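Local structure of 3-polyprenyl-4-hydroxybenzoate decarboxylase and related decarboxylases (Pelotomaculum thermopropionicum, 6H6X) at residues Trp8-Leu12 and Leu66-Ala70; Thr58-Arg64 and Arg294-Leu298. The protein belongs to the UbiD family of prenylated-FMN-dependent decarboxylases and, run in reverse, carboxylates 2-furoic acid to 2,5-furandicarboxylic acid. The protein carries 8 engineered substitutions. All coordinates share one frame; numbering follows the deposited sequence.

The two contacts form one continuous piece of packing, their centres about 11 Å apart. Interaction 1 pairs helix segments 8-12 and 66-70; interaction 2 sets the loop 58-64, which leads into the second of those helices, against the start of helix 294-315. Trp-8 NE1 lies 2.8 Å from Leu-60 O, a probable hydrogen bond between them, and Phe-67 CE2 packs 3.5 Å from Leu-298 CB. Interaction 1 lies away from the annotated sites. Interaction 2 reaches the flavin through His-296, a residue of the cofactor pocket, while the side chain of neighbouring Glu-295 stays about 9 Å from that of Ile-150, a prenylated-FMN-binding residue.

Interaction 1: Trp8-Leu12 and Leu66-Ala70; sequences WLAFL and LFAAA
Trp-8 reaches across from its helix to meet three residues of the facing one, Leu-66, Ala-69 and Ala-70, and much of what it touches is backbone. Its outer benzo carbons do the work: CH2 comes 3.4 Å from Leu-66 O, and CZ3 lies 3.5 Å from Ala-70 CA. Leu-66 O is the carbonyl that accepts the helical bond from Ala-70 N (2.9 Å), so the indole rests against an intact helical turn. The indole extends this far because its CG lies anti to the backbone N (chi1 -179°), which carries the ring away from its own helix.

The remaining contacts are between apolar side chains. Ala-70 CB sits 3.7 Å from Trp-8 CZ3. Phe-11 brings its CZ to 3.7 Å from Ala-69 CB, while Leu-66 CD2 lies at the edge of the phenyl ring, near its plane. Leu-12 and Leu-66 meet through their methyl branches, with CD2 of the former 4.0 Å from CD1 of the latter. Within segment 8-12, Phe-11 CD2 stands 3.8 Å above the indole plane, toward its rim, and thereby backs one face of Trp-8.

No hydrogen bond joins the segments. The polar end of Trp-8 is satisfied by Leu-60 O, and its ring also meets that of His-193, their planes at about 75°.

The segment axes approach to 12.0 Å, with 132° between their N-to-C directions, nearer antiparallel than parallel. That separation is bridged by Trp-8 and Phe-11, whose outer ring carbons reach Ala-69 and Ala-70, and by Leu-12 against Leu-66. Helices 5-14 and 64-70 of the UbiD N-terminal domain thus pack through aromatic side chains and a leucine on one, alanines and a leucine on the other.

Interaction 2: Thr58-Arg64 and Arg294-Leu298; sequences TGLAGDR and REHLL. With 4LU (1-deoxy-5-O-phosphono-1-(3,3,4,5-tetramethyl-9,11-dioxo-2,3,8,9,10,11-hexahydro-7H-quinolino[1,8-fg]pteridin-12-ium-7-y l)-D-ribitol), chain I.
Glu-295 lays its carboxylate against the backbone of Gly-59 and Leu-60, in the tight half of the contact. Gly-59 N donates to OE1 of Glu-295 over 2.8 Å in a rather bent bond (138° at the hydrogen), and Leu-60 N donates to OE2 of the same residue over 3.0 Å, more directly (153°). Both donors stand above the carboxylate plane, not within it. A water 2.7 Å from Glu-295 OE1 donates to that atom and links it to Thr-58 OG1, which is also hydrogen-bonded to Thr-288 O; His-287 NE2 is a second partner of OE2, and each carboxylate oxygen is therefore held twice. A chi1 of 179° and an extended chain carry the acid past Ala-61, whose O lies 3.3 Å from Glu-295 CA in a CA-H...O contact. An alanine in place of Glu-295 would probably leave the amides of Gly-59 and Leu-60 without their acceptor and let the turn shift. Buried Leu-298 completes this half, its CD1 packed against Gly-62 C and 3.5 Å from Asp-63 N.

The looser, partly exposed side has no hydrogen bond between the segments. Arg-294 CB touches Gly-62 O at 3.4 Å, but its chain bends away and its NH2 forms a salt bridge with Glu-376 of the second subunit. Leu-298 CD2 lies over one face of the Arg-64 guanidinium, but with two conformers deposited this contact is uncertain.

Turned from the loop, His-296 places CD2 3.2 Å from C7M of the prenylated flavin. The loop itself runs from strand 56-58, flanked in its sheet by strands 43-46 and 286-287, to helix 64-70, which Asp-63 N-caps through OD1, bonded to Leu-66 N; Leu-60 packs on helix 5-14, and helix 294-315 stands between loop and cofactor.

Interaction 1: Trp8-Leu12 and Leu66-Ala70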
loop_
_atom_site.group_PDB
_atom_site.type_symbol
_atom_site.label_atom_id
_atom_site.label_comp_id
_atom_site.label_asym_id
_atom_site.label_seq_id
_atom_site.Cartn_x
_atom_site.Cartn_y
_atom_site.Cartn_z
ATOM N N TRP B 8 -21.055 -22.162 5.780
ATOM C CA TRP B 8 -20.093 -21.096 5.650
ATOM C C TRP B 8 -20.798 -19.785 5.417
ATOM O O TRP B 8 -20.432 -18.803 6.021
ATOM C CB TRP B 8 -19.065 -21.347 4.515
ATOM C CG TRP B 8 -18.082 -20.247 4.441
ATOM C CD1 TRP B 8 -18.069 -19.221 3.548
ATOM C CD2 TRP B 8 -17.032 -20.002 5.347
ATOM N NE1 TRP B 8 -17.045 -18.384 3.815
ATOM C CE2 TRP B 8 -16.393 -18.827 4.928
ATOM C CE3 TRP B 8 -16.556 -20.679 6.488
ATOM C CZ2 TRP B 8 -15.298 -18.283 5.600
ATOM C CZ3 TRP B 8 -15.467 -20.166 7.155
ATOM C CH2 TRP B 8 -14.846 -18.968 6.718
ATOM N N LEU B 9 -21.807 -19.758 4.551
ATOM C CA LEU B 9 -22.572 -18.498 4.382
ATOM C C LEU B 9 -23.266 -18.012 5.663
ATOM O O LEU B 9 -23.372 -16.803 5.876
ATOM C CB LEU B 9 -23.582 -18.581 3.247
ATOM C CG LEU B 9 -23.023 -18.880 1.882
ATOM C CD1 LEU B 9 -24.146 -18.957 0.877
ATOM C CD2 LEU B 9 -21.999 -17.833 1.447
ATOM N N ALA B 10 -23.705 -18.941 6.510
ATOM C CA ALA B 10 -24.300 -18.602 7.809
ATOM C C ALA B 10 -23.264 -17.950 8.708
ATOM O O ALA B 10 -23.519 -16.881 9.261
ATOM C CB ALA B 10 -24.900 -19.844 8.487
ATOM N N PHE B 11 -22.100 -18.579 8.837
ATOM C CA PHE B 11 -20.943 -17.983 9.537
ATOM C C PHE B 11 -20.605 -16.568 9.046
ATOM O O PHE B 11 -20.379 -15.672 9.859
ATOM C CB PHE B 11 -19.739 -18.900 9.376
ATOM C CG PHE B 11 -18.477 -18.405 10.043
ATOM C CD1 PHE B 11 -18.232 -18.665 11.392
ATOM C CD2 PHE B 11 -17.501 -17.739 9.302
ATOM C CE1 PHE B 11 -17.061 -18.235 12.007
ATOM C CE2 PHE B 11 -16.333 -17.307 9.903
ATOM C CZ PHE B 11 -16.113 -17.548 11.261
ATOM N N LEU B 12 -20.592 -16.341 7.730
ATOM C CA LEU B 12 -20.292 -14.991 7.218
ATOM C C LEU B 12 -21.403 -13.980 7.571
ATOM O O LEU B 12 -21.108 -12.829 7.909
ATOM C CB LEU B 12 -20.081 -14.984 5.689
ATOM C CG LEU B 12 -18.943 -15.739 5.018
ATOM C CD1 LEU B 12 -19.114 -15.647 3.511
ATOM C CD2 LEU B 12 -17.616 -15.152 5.408
ATOM N N LEU B 66 -10.524 -14.860 7.431
ATOM C CA LEU B 66 -11.543 -15.800 6.977
ATOM C C LEU B 66 -11.005 -17.122 6.555
ATOM O O LEU B 66 -11.576 -18.130 6.921
ATOM C CB LEU B 66 -12.417 -15.198 5.898
ATOM C CG LEU B 66 -13.236 -14.039 6.463
ATOM C CD1 LEU B 66 -13.988 -13.355 5.355
ATOM C CD2 LEU B 66 -14.188 -14.525 7.537
ATOM N N PHE B 67 -9.882 -17.189 5.849
ATOM C CA PHE B 67 -9.360 -18.514 5.535
ATOM C C PHE B 67 -8.901 -19.241 6.773
ATOM O O PHE B 67 -8.981 -20.462 6.837
ATOM C CB PHE B 67 -8.226 -18.459 4.490
ATOM C CG PHE B 67 -8.722 -18.306 3.075
ATOM C CD1 PHE B 67 -9.181 -19.404 2.377
ATOM C CD2 PHE B 67 -8.713 -17.093 2.458
ATOM C CE1 PHE B 67 -9.646 -19.278 1.076
ATOM C CE2 PHE B 67 -9.158 -16.956 1.137
ATOM C CZ PHE B 67 -9.623 -18.047 0.446
ATOM N N ALA B 68 -8.383 -18.515 7.754
ATOM C CA ALA B 68 -8.021 -19.156 9.055
ATOM C C ALA B 68 -9.268 -19.704 9.745
ATOM O O ALA B 68 -9.305 -20.863 10.117
ATOM C CB ALA B 68 -7.320 -18.211 9.978
ATOM N N ALA B 69 -10.292 -18.891 9.868
ATOM C CA ALA B 69 -11.612 -19.377 10.334
ATOM C C ALA B 69 -12.105 -20.632 9.570
ATOM O O ALA B 69 -12.520 -21.621 10.190
ATOM C CB ALA B 69 -12.629 -18.277 10.238
ATOM N N ALA B 70 -11.984 -20.634 8.238
ATOM C CA ALA B 70 -12.385 -21.803 7.450
ATOM C C ALA B 70 -11.642 -23.048 7.824
ATOM O O ALA B 70 -12.110 -24.134 7.594
ATOM C CB ALA B 70 -12.228 -21.548 5.953
#

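Interaction 2: Thr58-Arg64 and Arg294-Leu298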
loop_
_atom_site.group_PDB
_atom_site.type_symbol
_atom_site.label_atom_id
_atom_site.label_comp_id
_atom_site.label_asym_id
_atom_site.label_seq_id
_atom_site.Cartn_x
_atom_site.Cartn_y
_atom_site.Cartn_z
ATOM N N THR B 58 -20.329 -14.751 -4.523
ATOM C CA THR B 58 -18.919 -14.516 -4.830
ATOM C C THR B 58 -18.206 -13.963 -3.596
ATOM O O THR B 58 -18.843 -13.394 -2.731
ATOM C CB THR B 58 -18.718 -13.645 -6.073
ATOM O OG1 THR B 58 -17.324 -13.668 -6.472
ATOM C CG2 THR B 58 -19.184 -12.236 -5.833
ATOM N N GLY B 59 -16.898 -14.235 -3.496
ATOM C CA GLY B 59 -16.056 -13.661 -2.453
ATOM C C GLY B 59 -16.295 -14.319 -1.096
ATOM O O GLY B 59 -16.460 -13.624 -0.106
ATOM N N LEU B 60 -16.265 -15.649 -1.052
ATOM C CA LEU B 60 -16.486 -16.428 0.199
ATOM C C LEU B 60 -15.482 -16.179 1.270
ATOM O O LEU B 60 -15.808 -16.229 2.469
ATOM C CB LEU B 60 -16.509 -17.944 -0.063
ATOM C CG LEU B 60 -17.589 -18.417 -1.039
ATOM C CD1 LEU B 60 -17.526 -19.910 -1.169
ATOM C CD2 LEU B 60 -18.957 -17.974 -0.568
ATOM N N ALA B 61 -14.259 -15.902 0.852
ATOM C CA ALA B 61 -13.202 -15.511 1.775
ATOM C C ALA B 61 -12.205 -14.662 0.997
ATOM O O ALA B 61 -11.733 -15.083 -0.050
ATOM C CB ALA B 61 -12.513 -16.763 2.322
ATOM N N GLY B 62 -11.897 -13.486 1.510
ATOM C CA GLY B 62 -11.078 -12.513 0.831
ATOM C C GLY B 62 -9.987 -11.892 1.671
ATOM O O GLY B 62 -9.472 -10.848 1.313
ATOM N N ASP B 63 -9.642 -12.547 2.777
ATOM C CA ASP B 63 -8.590 -12.118 3.658
ATOM C C ASP B 63 -8.145 -13.313 4.459
ATOM O O ASP B 63 -8.849 -14.333 4.519
ATOM C CB ASP B 63 -9.029 -10.944 4.531
ATOM C CG ASP B 63 -10.107 -11.313 5.575
ATOM O OD1 ASP B 63 -9.952 -12.336 6.307
ATOM O OD2 ASP B 63 -11.093 -10.536 5.689
ATOM N N ARG B 64 -6.986 -13.206 5.059
ATOM C CA ARG B 64 -6.398 -14.320 5.786
ATOM C C ARG B 64 -7.144 -14.718 7.074
ATOM O O ARG B 64 -7.060 -15.881 7.473
ATOM C CB ARG B 64 -4.928 -14.015 6.020
ATOM C CG ARG B 64 -4.151 -14.296 4.784
ATOM C CD ARG B 64 -3.087 -13.233 4.694
ATOM N NE ARG B 64 -3.363 -12.158 3.737
ATOM C CZ ARG B 64 -2.775 -12.125 2.559
ATOM N NH1 ARG B 64 -1.987 -13.140 2.272
ATOM N NH2 ARG B 64 -2.969 -11.130 1.689
ATOM N N ARG B 294 -9.290 -11.109 -4.483
ATOM C CA ARG B 294 -8.627 -11.598 -3.260
ATOM C C ARG B 294 -8.916 -13.043 -2.993
ATOM O O ARG B 294 -8.026 -13.786 -2.615
ATOM C CB ARG B 294 -8.999 -10.735 -2.051
ATOM C CG ARG B 294 -8.382 -9.325 -2.052
ATOM C CD ARG B 294 -6.882 -9.456 -2.046
ATOM N NE ARG B 294 -6.228 -8.213 -1.619
ATOM C CZ ARG B 294 -5.725 -7.287 -2.429
ATOM N NH1 ARG B 294 -5.762 -7.391 -3.803
ATOM N NH2 ARG B 294 -5.123 -6.257 -1.856
ATOM N N GLU B 295 -10.145 -13.466 -3.284
ATOM C CA GLU B 295 -10.532 -14.850 -3.145
ATOM C C GLU B 295 -9.708 -15.731 -4.095
ATOM O O GLU B 295 -9.216 -16.791 -3.695
ATOM C CB GLU B 295 -12.036 -14.983 -3.408
ATOM C CG GLU B 295 -12.647 -16.367 -3.335
ATOM C CD GLU B 295 -14.168 -16.409 -3.735
ATOM O OE1 GLU B 295 -14.662 -15.608 -4.597
ATOM O OE2 GLU B 295 -14.892 -17.292 -3.173
ATOM N N HIS B 296 -9.593 -15.321 -5.348
ATOM C CA HIS B 296 -8.796 -16.062 -6.302
ATOM C C HIS B 296 -7.327 -16.104 -5.864
ATOM O O HIS B 296 -6.747 -17.167 -5.784
ATOM C CB HIS B 296 -8.901 -15.440 -7.679
ATOM C CG HIS B 296 -8.159 -16.166 -8.746
ATOM N ND1 HIS B 296 -7.825 -15.574 -9.936
ATOM C CD2 HIS B 296 -7.648 -17.415 -8.794
ATOM C CE1 HIS B 296 -7.202 -16.448 -10.710
ATOM N NE2 HIS B 296 -7.065 -17.571 -10.030
ATOM N N LEU B 297 -6.769 -14.936 -5.573
ATOM C CA LEU B 297 -5.352 -14.831 -5.207
ATOM C C LEU B 297 -5.010 -15.595 -3.920
ATOM O O LEU B 297 -4.032 -16.353 -3.897
ATOM C CB LEU B 297 -4.948 -13.346 -5.103
ATOM C CG LEU B 297 -5.011 -12.542 -6.419
ATOM C CD1 LEU B 297 -4.466 -11.164 -6.231
ATOM C CD2 LEU B 297 -4.372 -13.279 -7.604
ATOM N N LEU B 298 -5.864 -15.495 -2.886
ATOM C CA LEU B 298 -5.597 -16.177 -1.601
ATOM C C LEU B 298 -5.764 -17.681 -1.622
ATOM O O LEU B 298 -5.039 -18.409 -0.886
ATOM C CB LEU B 298 -6.378 -15.527 -0.460
ATOM C CG LEU B 298 -5.880 -14.141 -0.122
ATOM C CD1 LEU B 298 -6.779 -13.403 0.875
ATOM C CD2 LEU B 298 -4.511 -14.259 0.455
HETATM C C9 4LU I . -6.875 -22.267 -9.599
HETATM C C8 4LU I . -7.888 -21.425 -9.050
HETATM C C7 4LU I . -8.754 -20.671 -9.849
HETATM C C10 4LU I . -5.661 -23.526 -12.928
HETATM C C6 4LU I . -8.437 -20.569 -11.330
HETATM N N3 4LU I . -6.052 -24.548 -15.496
HETATM C C2 4LU I . -5.127 -25.119 -14.659
HETATM C C13 4LU I . -10.219 -18.657 -12.097
HETATM C C5 4LU I . -9.287 -19.814 -12.392
HETATM C C1 4LU I . -7.681 -20.569 -14.097
HETATM O O2 4LU I . -4.457 -26.122 -15.059
HETATM N N1 4LU I . -4.947 -24.623 -13.399
HETATM C C4 4LU I . -6.808 -23.470 -15.130
HETATM O O4 4LU I . -7.658 -22.987 -15.921
HETATM C C4A 4LU I . -6.617 -22.889 -13.754
HETATM N N5 4LU I . -7.391 -21.784 -13.267
HETATM C C3 4LU I . -8.840 -19.950 -13.807
HETATM C C12 4LU I . -10.422 -20.860 -12.587
HETATM C C5A 4LU I . -7.509 -21.570 -11.866
HETATM C C7M 4LU I . -9.816 -19.776 -9.213
HETATM C C8M 4LU I . -7.998 -21.462 -7.550
HETATM C C9A 4LU I . -6.603 -22.354 -10.981
HETATM N N10 4LU I . -5.493 -23.045 -11.604
HETATM C "C1'" 4LU I . -4.454 -23.690 -10.804
HETATM C "C2'" 4LU I . -4.699 -25.149 -10.356
HETATM O "O2'" 4LU I . -6.023 -25.385 -9.866
HETATM C "C3'" 4LU I . -3.733 -25.450 -9.220
HETATM O "O3'" 4LU I . -2.412 -25.061 -9.604
HETATM C "C4'" 4LU I . -3.798 -26.916 -8.782
HETATM O "O4'" 4LU I . -3.260 -27.163 -7.447
HETATM C "C5'" 4LU I . -3.106 -27.904 -9.705
HETATM O "O5'" 4LU I . -3.356 -29.140 -9.003
HETATM P P 4LU I . -2.509 -30.503 -9.265
HETATM O O2P 4LU I . -3.225 -31.630 -8.500
HETATM O O3P 4LU I . -2.603 -30.766 -10.796
HETATM O O1P 4LU I . -1.121 -30.198 -8.699
HETATM O O HOH W 1 -14.516 -13.615 -6.435
#